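Trehalose-6-phosphate phosphatase (Neosartorya fumigata, PDB 5DXN) is a magnesium-binding phosphatase of the haloacid dehalogenase (HAD) superfamily, with a Rossmann-like core domain and a smaller cap domain built on an antiparallel sheet. Local coordinates at residues L22-Y27 / R196-Y201; N103-S108 / R134-L139; M110-E115 / V183-V188. All coordinates share one frame; numbering follows the deposited sequence.

How the contacts relate
From the N terminus, the chain lays down 22-27 in the core sheet, and contact 1 closes a loop of 168 residues when helix 190-199 packs on that strand. Contacts 2 and 3 are both nested in that loop, and they cross, their segments alternating as 103-108, 110-115, 134-139 and 183-188. Contact 2 closes a loop of 25 residues and sets the chain leaving the core sheet against a hairpin turn of the cap sheet; contact 3 closes one of 67 and lays the start of helix 112-124 on strand 180-185. Leu139 and Val183 join these two through the backbone. Arg196 of contact 1 packs on Leu104 of contact 2 and Phe187 of contact 3.

Contact 1 (L22-Y27 / R196-Y201). With MG (magnesium ion), chain B.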
loop_
_atom_site.group_PDB
_atom_site.type_symbol
_atom_site.label_atom_id
_atom_site.label_comp_id
_atom_site.label_asym_id
_atom_site.label_seq_id
_atom_site.Cartn_x
_atom_site.Cartn_y
_atom_site.Cartn_z
ATOM N N LEU A 22 -14.022 6.310 1.857
ATOM C CA LEU A 22 -13.001 5.290 1.606
ATOM C C LEU A 22 -11.842 5.462 2.584
ATOM O O LEU A 22 -11.280 6.555 2.711
ATOM C CB LEU A 22 -12.523 5.386 0.162
ATOM C CG LEU A 22 -11.310 4.551 -0.226
ATOM C CD1 LEU A 22 -11.644 3.065 -0.054
ATOM C CD2 LEU A 22 -10.900 4.847 -1.659
ATOM N N PHE A 23 -11.491 4.383 3.268
ATOM C CA PHE A 23 -10.361 4.374 4.203
ATOM C C PHE A 23 -9.304 3.406 3.727
ATOM O O PHE A 23 -9.609 2.234 3.486
ATOM C CB PHE A 23 -10.812 3.960 5.608
ATOM C CG PHE A 23 -11.724 4.955 6.272
ATOM C CD1 PHE A 23 -11.207 5.905 7.132
ATOM C CD2 PHE A 23 -13.089 4.945 6.012
ATOM C CE1 PHE A 23 -12.040 6.834 7.746
ATOM C CE2 PHE A 23 -13.931 5.878 6.606
ATOM C CZ PHE A 23 -13.408 6.816 7.481
ATOM N N MET A 24 -8.061 3.863 3.634
ATOM C CA MET A 24 -6.967 2.963 3.260
ATOM C C MET A 24 -5.876 3.078 4.315
ATOM O O MET A 24 -5.215 4.116 4.441
ATOM C CB MET A 24 -6.455 3.302 1.852
ATOM C CG MET A 24 -7.525 3.135 0.804
ATOM S SD MET A 24 -7.033 3.500 -0.885
ATOM C CE MET A 24 -6.952 5.279 -0.851
ATOM N N PHE A 25 -5.730 2.029 5.119
ATOM C CA PHE A 25 -4.835 2.052 6.265
ATOM C C PHE A 25 -3.677 1.103 6.060
ATOM O O PHE A 25 -3.909 -0.092 5.900
ATOM C CB PHE A 25 -5.537 1.595 7.548
ATOM C CG PHE A 25 -6.693 2.446 7.980
ATOM C CD1 PHE A 25 -6.650 3.811 7.888
ATOM C CD2 PHE A 25 -7.812 1.859 8.510
ATOM C CE1 PHE A 25 -7.749 4.587 8.317
ATOM C CE2 PHE A 25 -8.895 2.617 8.944
ATOM C CZ PHE A 25 -8.857 3.970 8.854
ATOM N N ASP A 26 -2.454 1.614 6.104
ATOM C CA ASP A 26 -1.298 0.758 6.379
ATOM C C ASP A 26 -1.460 0.173 7.786
ATOM O O ASP A 26 -2.123 0.784 8.631
ATOM C CB ASP A 26 0.006 1.565 6.271
ATOM C CG ASP A 26 1.224 0.765 6.688
ATOM O OD1 ASP A 26 1.400 -0.339 6.159
ATOM O OD2 ASP A 26 1.984 1.247 7.552
ATOM N N TYR A 27 -0.879 -1.004 8.039
ATOM C CA TYR A 27 -0.948 -1.594 9.372
ATOM C C TYR A 27 0.242 -1.222 10.256
ATOM O O TYR A 27 0.126 -0.391 11.142
ATOM C CB TYR A 27 -1.049 -3.114 9.284
ATOM C CG TYR A 27 -1.171 -3.716 10.656
ATOM C CD1 TYR A 27 -2.306 -3.496 11.415
ATOM C CD2 TYR A 27 -0.146 -4.468 11.202
ATOM C CE1 TYR A 27 -2.431 -4.034 12.692
ATOM C CE2 TYR A 27 -0.259 -5.011 12.473
ATOM C CZ TYR A 27 -1.399 -4.792 13.206
ATOM O OH TYR A 27 -1.505 -5.330 14.465
ATOM N N ARG A 196 -6.212 1.855 -7.651
ATOM C CA ARG A 196 -7.184 0.845 -8.044
ATOM C C ARG A 196 -8.450 0.948 -7.194
ATOM O O ARG A 196 -9.552 0.878 -7.715
ATOM C CB ARG A 196 -6.568 -0.552 -7.913
ATOM C CG ARG A 196 -7.461 -1.713 -8.344
ATOM C CD ARG A 196 -6.679 -3.038 -8.329
ATOM N NE ARG A 196 -6.405 -3.520 -6.973
ATOM C CZ ARG A 196 -5.495 -4.449 -6.679
ATOM N NH1 ARG A 196 -4.769 -4.996 -7.645
ATOM N NH2 ARG A 196 -5.299 -4.827 -5.423
ATOM N N LEU A 197 -8.270 1.134 -5.891
ATOM C CA LEU A 197 -9.403 1.250 -4.970
ATOM C C LEU A 197 -10.286 2.448 -5.319
ATOM O O LEU A 197 -11.510 2.350 -5.295
ATOM C CB LEU A 197 -8.911 1.350 -3.524
ATOM C CG LEU A 197 -8.389 0.004 -2.983
ATOM C CD1 LEU A 197 -7.808 0.123 -1.584
ATOM C CD2 LEU A 197 -9.472 -1.053 -3.021
ATOM N N VAL A 198 -9.666 3.575 -5.673
ATOM C CA VAL A 198 -10.444 4.747 -6.052
ATOM C C VAL A 198 -11.094 4.537 -7.422
ATOM O O VAL A 198 -12.254 4.883 -7.627
ATOM C CB VAL A 198 -9.565 6.014 -6.059
ATOM C CG1 VAL A 198 -10.327 7.190 -6.635
ATOM C CG2 VAL A 198 -9.103 6.324 -4.638
ATOM N N GLN A 199 -10.353 3.942 -8.352
ATOM C CA GLN A 199 -10.863 3.750 -9.714
ATOM C C GLN A 199 -12.065 2.801 -9.775
ATOM O O GLN A 199 -12.904 2.905 -10.675
ATOM C CB GLN A 199 -9.750 3.240 -10.620
ATOM C CG GLN A 199 -8.737 4.310 -10.981
ATOM C CD GLN A 199 -7.423 3.722 -11.440
ATOM O OE1 GLN A 199 -7.311 2.513 -11.641
ATOM N NE2 GLN A 199 -6.416 4.572 -11.601
ATOM N N GLU A 200 -12.149 1.895 -8.808
ATOM C CA GLU A 200 -13.265 0.962 -8.730
ATOM C C GLU A 200 -14.627 1.642 -8.591
ATOM O O GLU A 200 -15.641 1.056 -8.938
ATOM C CB GLU A 200 -13.056 -0.026 -7.576
ATOM C CG GLU A 200 -12.093 -1.158 -7.911
ATOM C CD GLU A 200 -12.024 -2.227 -6.825
ATOM O OE1 GLU A 200 -12.719 -2.093 -5.787
ATOM O OE2 GLU A 200 -11.276 -3.208 -7.021
ATOM N N TYR A 201 -14.661 2.880 -8.113
ATOM C CA TYR A 201 -15.932 3.603 -8.014
ATOM C C TYR A 201 -16.419 4.092 -9.383
ATOM O O TYR A 201 -17.534 4.596 -9.504
ATOM C CB TYR A 201 -15.801 4.788 -7.061
ATOM C CG TYR A 201 -15.642 4.398 -5.612
ATOM C CD1 TYR A 201 -16.745 4.322 -4.773
ATOM C CD2 TYR A 201 -14.392 4.097 -5.086
ATOM C CE1 TYR A 201 -16.612 3.963 -3.438
ATOM C CE2 TYR A 201 -14.245 3.732 -3.752
ATOM C CZ TYR A 201 -15.358 3.672 -2.935
ATOM O OH TYR A 201 -15.228 3.317 -1.616
HETATM MG MG MG B . 3.871 0.789 7.947
HETATM O O HOH W 1 3.799 -1.211 7.398
HETATM O O HOH W 2 4.462 1.262 6.061
HETATM O O HOH W 3 5.860 0.596 8.622
#
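Met24 and Leu197 run past each other in opposite directions where strand 21-26 meets helix 190-199, with Met24 SD 3.5 Å from Leu197 CD1. Two residues back along the strand, Leu22 touches with CD2 and with CB. Its CD2 lies 3.8 Å from Val198 CG2, the two side chains crossing at about a right angle, and the same methyl approaches the Tyr201 ring obliquely, 4.1 Å from Tyr201 CE2. Leu22 CB meets the phenol end of that residue, 3.8 Å from Tyr201 OH. A first torsion of 171° sets Leu22 CG opposite its own N and sends the methyls to the helix.

In the next shell, the strand is bonded through its backbone to strands 60-65 and 211-216, while Phe23 and Phe25 pack on helix 45-56. At the strand's far end Asp26 OD2 binds the magnesium ion at 2.0 Å, together with Asp217, the carbonyl of Asp28 and three waters, consistent with the HAD motif DxDx(T/V). Asp26 OD1 accepts from water 1 at 2.8 Å and forms a salt bridge with Lys190, at the start of the same helix. The strand and helix therefore meet through apolar groups at one end and through charge beside the metal at the other.

Contact 2 (N103-S108 / R134-L139); sequences NLAESS and RKRVAL
Arg136 reaches Ala105 and Glu106 on an extended arm: CG points away from the backbone N (chi1 173°), and with chi2 also extended CG and CD are carried alongside both residues, after which a bend at chi3 turns the guanidinium. Glu106 bends at chi2 to bring its carboxylate round to the same arm. The arginine belongs to the turn of a beta-hairpin joining strands 131-134 and 139-142 of the cap sheet, closed by Lys135 N to Ala138 O at 3.1 Å. The facing segment is an irregular, helix-like turn in the chain that leads from core strand 101-103 to helix 112-124, so the contact lies where core and cap adjoin.

Apolar contact is carried by Ala105, whose CB sits 3.6 Å from Val137 CG2 and also 3.6 Å from Arg136 CD. Glu106 OE2 lies 3.3 Å from Arg136 CD, off the edge of the guanidinium and near its plane. The opposite charges are near each other without forming a salt bridge, so any electrostatic pull is probably modest. Asn103 also lies by the guanidinium, but the modelled approach there is too close to be trusted.

Within 103-108 the turn is tied by Ser107 OG, which donates to Leu104 O at 2.7 Å from above the carbonyl plane. On the hairpin side, Gln113 of helix 112-124 holds the carbonyl of Arg136, and Val137 continues inward to Cys91, Pro185 and Val188. Its CG2 methyl has a second role, resting, as modelled, on one face of the Arg136 guanidinium, 3.6 Å above the plane and over its centre.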
loop_
_atom_site.group_PDB
_atom_site.type_symbol
_atom_site.label_atom_id
_atom_site.label_comp_id
_atom_site.label_asym_id
_atom_site.label_seq_id
_atom_site.Cartn_x
_atom_site.Cartn_y
_atom_site.Cartn_z
ATOM N N ASN A 103 -5.825 -14.877 -4.884
ATOM C CA ASN A 103 -4.402 -14.909 -5.179
ATOM C C ASN A 103 -4.151 -14.162 -6.486
ATOM O O ASN A 103 -4.448 -14.674 -7.568
ATOM C CB ASN A 103 -3.921 -16.367 -5.269
ATOM C CG ASN A 103 -2.412 -16.493 -5.351
ATOM O OD1 ASN A 103 -1.717 -15.581 -5.786
ATOM N ND2 ASN A 103 -1.900 -17.645 -4.933
ATOM N N LEU A 104 -3.608 -12.954 -6.392
ATOM C CA LEU A 104 -3.539 -12.076 -7.553
ATOM C C LEU A 104 -2.433 -12.478 -8.530
ATOM O O LEU A 104 -2.424 -12.038 -9.682
ATOM C CB LEU A 104 -3.344 -10.619 -7.113
ATOM C CG LEU A 104 -4.525 -9.955 -6.397
ATOM C CD1 LEU A 104 -4.379 -8.442 -6.437
ATOM C CD2 LEU A 104 -5.851 -10.369 -7.006
ATOM N N ALA A 105 -1.505 -13.313 -8.080
ATOM C CA ALA A 105 -0.448 -13.787 -8.970
ATOM C C ALA A 105 -0.989 -14.766 -10.003
ATOM O O ALA A 105 -0.525 -14.793 -11.143
ATOM C CB ALA A 105 0.662 -14.425 -8.181
ATOM N N GLU A 106 -1.974 -15.565 -9.608
ATOM C CA GLU A 106 -2.532 -16.567 -10.499
ATOM C C GLU A 106 -3.547 -15.956 -11.463
ATOM O O GLU A 106 -4.005 -16.612 -12.397
ATOM C CB GLU A 106 -3.164 -17.702 -9.689
ATOM C CG GLU A 106 -2.306 -18.183 -8.514
ATOM C CD GLU A 106 -0.951 -18.761 -8.933
ATOM O OE1 GLU A 106 -0.717 -18.982 -10.142
ATOM O OE2 GLU A 106 -0.114 -19.008 -8.036
ATOM N N SER A 107 -3.886 -14.694 -11.239
ATOM C CA SER A 107 -4.756 -13.975 -12.162
ATOM C C SER A 107 -3.914 -13.255 -13.206
ATOM O O SER A 107 -4.404 -12.892 -14.275
ATOM C CB SER A 107 -5.637 -12.969 -11.414
ATOM O OG SER A 107 -4.854 -11.937 -10.837
ATOM N N SER A 108 -2.638 -13.068 -12.889
ATOM C CA SER A 108 -1.779 -12.196 -13.678
ATOM C C SER A 108 -0.919 -12.955 -14.681
ATOM O O SER A 108 -0.403 -14.031 -14.387
ATOM C CB SER A 108 -0.878 -11.372 -12.751
ATOM O OG SER A 108 -0.281 -10.289 -13.440
ATOM N N ARG A 134 14.282 -16.364 -7.478
ATOM C CA ARG A 134 13.003 -16.409 -8.175
ATOM C C ARG A 134 11.837 -16.759 -7.250
ATOM O O ARG A 134 11.877 -17.754 -6.527
ATOM C CB ARG A 134 13.075 -17.407 -9.331
ATOM C CG ARG A 134 11.782 -17.547 -10.109
ATOM C CD ARG A 134 12.030 -17.948 -11.559
ATOM N NE ARG A 134 10.849 -17.677 -12.373
ATOM C CZ ARG A 134 10.788 -17.817 -13.692
ATOM N NH1 ARG A 134 11.849 -18.236 -14.374
ATOM N NH2 ARG A 134 9.658 -17.543 -14.330
ATOM N N LYS A 135 10.809 -15.918 -7.274
ATOM C CA LYS A 135 9.567 -16.186 -6.561
ATOM C C LYS A 135 8.425 -16.329 -7.558
ATOM O O LYS A 135 8.608 -16.107 -8.761
ATOM C CB LYS A 135 9.266 -15.072 -5.563
ATOM C CG LYS A 135 10.314 -14.921 -4.479
ATOM C CD LYS A 135 9.672 -15.037 -3.105
ATOM C CE LYS A 135 9.887 -13.784 -2.270
ATOM N NZ LYS A 135 9.074 -13.819 -1.016
ATOM N N ARG A 136 7.256 -16.713 -7.056
ATOM C CA ARG A 136 6.045 -16.769 -7.862
ATOM C C ARG A 136 5.779 -15.393 -8.462
ATOM O O ARG A 136 5.402 -15.271 -9.633
ATOM C CB ARG A 136 4.855 -17.234 -7.014
ATOM C CG ARG A 136 3.497 -17.179 -7.711
ATOM C CD ARG A 136 2.354 -17.204 -6.691
ATOM N NE ARG A 136 2.674 -16.425 -5.495
ATOM C CZ ARG A 136 1.805 -15.659 -4.842
ATOM N NH1 ARG A 136 0.557 -15.553 -5.272
ATOM N NH2 ARG A 136 2.186 -14.988 -3.764
ATOM N N VAL A 137 6.029 -14.361 -7.661
ATOM C CA VAL A 137 5.694 -12.992 -8.029
ATOM C C VAL A 137 6.907 -12.126 -8.425
ATOM O O VAL A 137 6.931 -11.542 -9.515
ATOM C CB VAL A 137 4.926 -12.312 -6.869
ATOM C CG1 VAL A 137 4.753 -10.836 -7.126
ATOM C CG2 VAL A 137 3.574 -12.987 -6.663
ATOM N N ALA A 138 7.908 -12.039 -7.555
ATOM C CA ALA A 138 9.022 -11.121 -7.788
ATOM C C ALA A 138 10.310 -11.833 -8.187
ATOM O O ALA A 138 10.645 -12.893 -7.659
ATOM C CB ALA A 138 9.267 -10.273 -6.554
ATOM N N LEU A 139 11.034 -11.234 -9.130
ATOM C CA LEU A 139 12.347 -11.721 -9.513
ATOM C C LEU A 139 13.417 -10.764 -9.014
ATOM O O LEU A 139 13.315 -9.548 -9.206
ATOM C CB LEU A 139 12.445 -11.879 -11.033
ATOM C CG LEU A 139 11.909 -13.175 -11.651
ATOM C CD1 LEU A 139 10.455 -13.438 -11.275
ATOM C CD2 LEU A 139 12.067 -13.126 -13.163
#

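Contact 3 (M110-E115 / V183-V188)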
loop_
_atom_site.group_PDB
_atom_site.type_symbol
_atom_site.label_atom_id
_atom_site.label_comp_id
_atom_site.label_asym_id
_atom_site.label_seq_id
_atom_site.Cartn_x
_atom_site.Cartn_y
_atom_site.Cartn_z
ATOM N N MET A 110 2.307 -13.678 -16.015
ATOM C CA MET A 110 3.679 -13.562 -15.522
ATOM C C MET A 110 4.710 -13.833 -16.624
ATOM O O MET A 110 5.864 -14.168 -16.342
ATOM C CB MET A 110 3.909 -14.514 -14.346
ATOM C CG MET A 110 2.900 -14.366 -13.209
ATOM S SD MET A 110 2.799 -12.691 -12.519
ATOM C CE MET A 110 4.038 -12.743 -11.228
ATOM N N GLY A 111 4.286 -13.675 -17.875
ATOM C CA GLY A 111 5.155 -13.876 -19.020
ATOM C C GLY A 111 6.373 -12.969 -19.055
ATOM O O GLY A 111 7.341 -13.249 -19.769
ATOM N N TRP A 112 6.331 -11.880 -18.295
ATOM C CA TRP A 112 7.466 -10.958 -18.219
ATOM C C TRP A 112 8.697 -11.582 -17.565
ATOM O O TRP A 112 9.806 -11.117 -17.767
ATOM C CB TRP A 112 7.087 -9.687 -17.449
ATOM C CG TRP A 112 6.546 -9.928 -16.066
ATOM C CD1 TRP A 112 5.237 -10.049 -15.712
ATOM C CD2 TRP A 112 7.304 -10.064 -14.859
ATOM N NE1 TRP A 112 5.131 -10.263 -14.361
ATOM C CE2 TRP A 112 6.386 -10.261 -13.810
ATOM C CE3 TRP A 112 8.667 -10.025 -14.560
ATOM C CZ2 TRP A 112 6.789 -10.442 -12.490
ATOM C CZ3 TRP A 112 9.069 -10.194 -13.255
ATOM C CH2 TRP A 112 8.128 -10.400 -12.229
ATOM N N GLN A 113 8.502 -12.630 -16.771
ATOM C CA GLN A 113 9.593 -13.179 -15.977
ATOM C C GLN A 113 10.726 -13.723 -16.858
ATOM O O GLN A 113 11.899 -13.642 -16.501
ATOM C CB GLN A 113 9.055 -14.260 -15.034
ATOM C CG GLN A 113 8.052 -13.670 -14.045
ATOM C CD GLN A 113 7.631 -14.628 -12.956
ATOM O OE1 GLN A 113 7.892 -15.828 -13.029
ATOM N NE2 GLN A 113 6.984 -14.095 -11.924
ATOM N N LYS A 114 10.371 -14.238 -18.022
ATOM C CA LYS A 114 11.373 -14.847 -18.886
ATOM C C LYS A 114 12.376 -13.819 -19.376
ATOM O O LYS A 114 13.590 -14.070 -19.394
ATOM C CB LYS A 114 10.709 -15.555 -20.065
ATOM C CG LYS A 114 10.147 -16.922 -19.698
ATOM C CD LYS A 114 9.458 -17.585 -20.878
ATOM C CE LYS A 114 10.303 -17.476 -22.140
ATOM N NZ LYS A 114 11.706 -17.931 -21.924
ATOM N N GLU A 115 11.885 -12.655 -19.764
ATOM C CA GLU A 115 12.779 -11.621 -20.253
ATOM C C GLU A 115 13.594 -11.009 -19.123
ATOM O O GLU A 115 14.729 -10.591 -19.327
ATOM C CB GLU A 115 12.001 -10.527 -20.995
ATOM C CG GLU A 115 12.885 -9.691 -21.902
ATOM C CD GLU A 115 12.098 -8.787 -22.828
ATOM O OE1 GLU A 115 10.913 -8.505 -22.538
ATOM O OE2 GLU A 115 12.662 -8.376 -23.869
ATOM N N VAL A 183 12.464 -6.998 -9.540
ATOM C CA VAL A 183 11.460 -6.722 -10.548
ATOM C C VAL A 183 10.136 -7.396 -10.177
ATOM O O VAL A 183 10.076 -8.620 -10.015
ATOM C CB VAL A 183 11.927 -7.206 -11.923
ATOM C CG1 VAL A 183 10.810 -7.111 -12.896
ATOM C CG2 VAL A 183 13.127 -6.402 -12.386
ATOM N N ARG A 184 9.073 -6.597 -10.065
ATOM C CA ARG A 184 7.793 -7.028 -9.495
ATOM C C ARG A 184 6.617 -6.463 -10.296
ATOM O O ARG A 184 6.746 -5.410 -10.904
ATOM C CB ARG A 184 7.698 -6.569 -8.031
ATOM C CG ARG A 184 8.632 -5.385 -7.707
ATOM C CD ARG A 184 7.972 -4.278 -6.902
ATOM N NE ARG A 184 8.322 -4.332 -5.482
ATOM C CZ ARG A 184 7.867 -3.487 -4.558
ATOM N NH1 ARG A 184 7.037 -2.501 -4.888
ATOM N NH2 ARG A 184 8.254 -3.624 -3.296
ATOM N N PRO A 185 5.462 -7.147 -10.288
ATOM C CA PRO A 185 4.302 -6.611 -11.007
ATOM C C PRO A 185 3.859 -5.313 -10.355
ATOM O O PRO A 185 4.157 -5.111 -9.187
ATOM C CB PRO A 185 3.234 -7.695 -10.842
ATOM C CG PRO A 185 3.980 -8.920 -10.444
ATOM C CD PRO A 185 5.183 -8.466 -9.699
ATOM N N THR A 186 3.190 -4.452 -11.106
ATOM C CA THR A 186 2.797 -3.167 -10.560
ATOM C C THR A 186 1.814 -3.357 -9.403
ATOM O O THR A 186 1.702 -2.481 -8.536
ATOM C CB THR A 186 2.180 -2.258 -11.638
ATOM O OG1 THR A 186 1.182 -2.980 -12.365
ATOM C CG2 THR A 186 3.241 -1.783 -12.606
ATOM N N PHE A 187 1.120 -4.493 -9.357
ATOM C CA PHE A 187 0.073 -4.641 -8.344
ATOM C C PHE A 187 0.596 -4.811 -6.917
ATOM O O PHE A 187 -0.193 -4.822 -5.970
ATOM C CB PHE A 187 -0.903 -5.788 -8.699
ATOM C CG PHE A 187 -0.302 -7.187 -8.718
ATOM C CD1 PHE A 187 0.120 -7.808 -7.552
ATOM C CD2 PHE A 187 -0.251 -7.905 -9.904
ATOM C CE1 PHE A 187 0.631 -9.098 -7.572
ATOM C CE2 PHE A 187 0.262 -9.198 -9.931
ATOM C CZ PHE A 187 0.705 -9.790 -8.767
ATOM N N VAL A 188 1.906 -4.925 -6.740
ATOM C CA VAL A 188 2.472 -5.025 -5.397
ATOM C C VAL A 188 2.833 -3.638 -4.848
ATOM O O VAL A 188 3.255 -3.484 -3.698
ATOM C CB VAL A 188 3.710 -5.931 -5.373
ATOM C CG1 VAL A 188 3.487 -7.138 -6.272
ATOM C CG2 VAL A 188 4.909 -5.174 -5.828
#
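Trp112 is the main apolar element of this contact, its benzo ring reaching from the start of helix 112-124 to strand 180-185 of the cap sheet. It runs past Val183 in the opposite direction, with Trp112 CZ3 3.6 Å from Val183 CG1, and meets Pro185 at about a right angle, where Trp112 CZ2 is 3.8 Å from Pro185 CD. Met110 adds a second apolar touch from the chain just before the helix: bends at chi2 and chi3 curl the thioether back, so that Met110 CE lies 3.9 Å from Pro185 CG. The proline ring is thus met by both the indole and the methionine methyl.

Contact between ring and backbone comes next. Trp112 CH2 stands 3.4 Å from Val183 O, an oblique approach to the indole. The ring gets there through a chi1 of 56°, which places CG between the backbone N and the carbonyl carbon.

A third kind is packing over ring faces. On one face of the indole, Gln113 CG lies 3.5 Å above the plane, toward the rim. Pro185 CB in turn sits over one face of Phe187, toward the rim, and the Phe187 side chain also touches Ser108 and Phe192.

Polar bonds surround the patch. Gln113 N donates to Met110 O at 3.1 Å, and the Gln113 amide bonds to Arg134 in the neighbouring hairpin. Val183 is bonded through its backbone to Leu139, and Glu115 forms a salt bridge with Arg169. Trp112 also packs on Val172 and Leu139, spanning three strands of the cap sheet. What holds the two segments to each other is shape and apolar burial, the indole and Met110 closing on Pro185 while the directional bonds lie outside the patch.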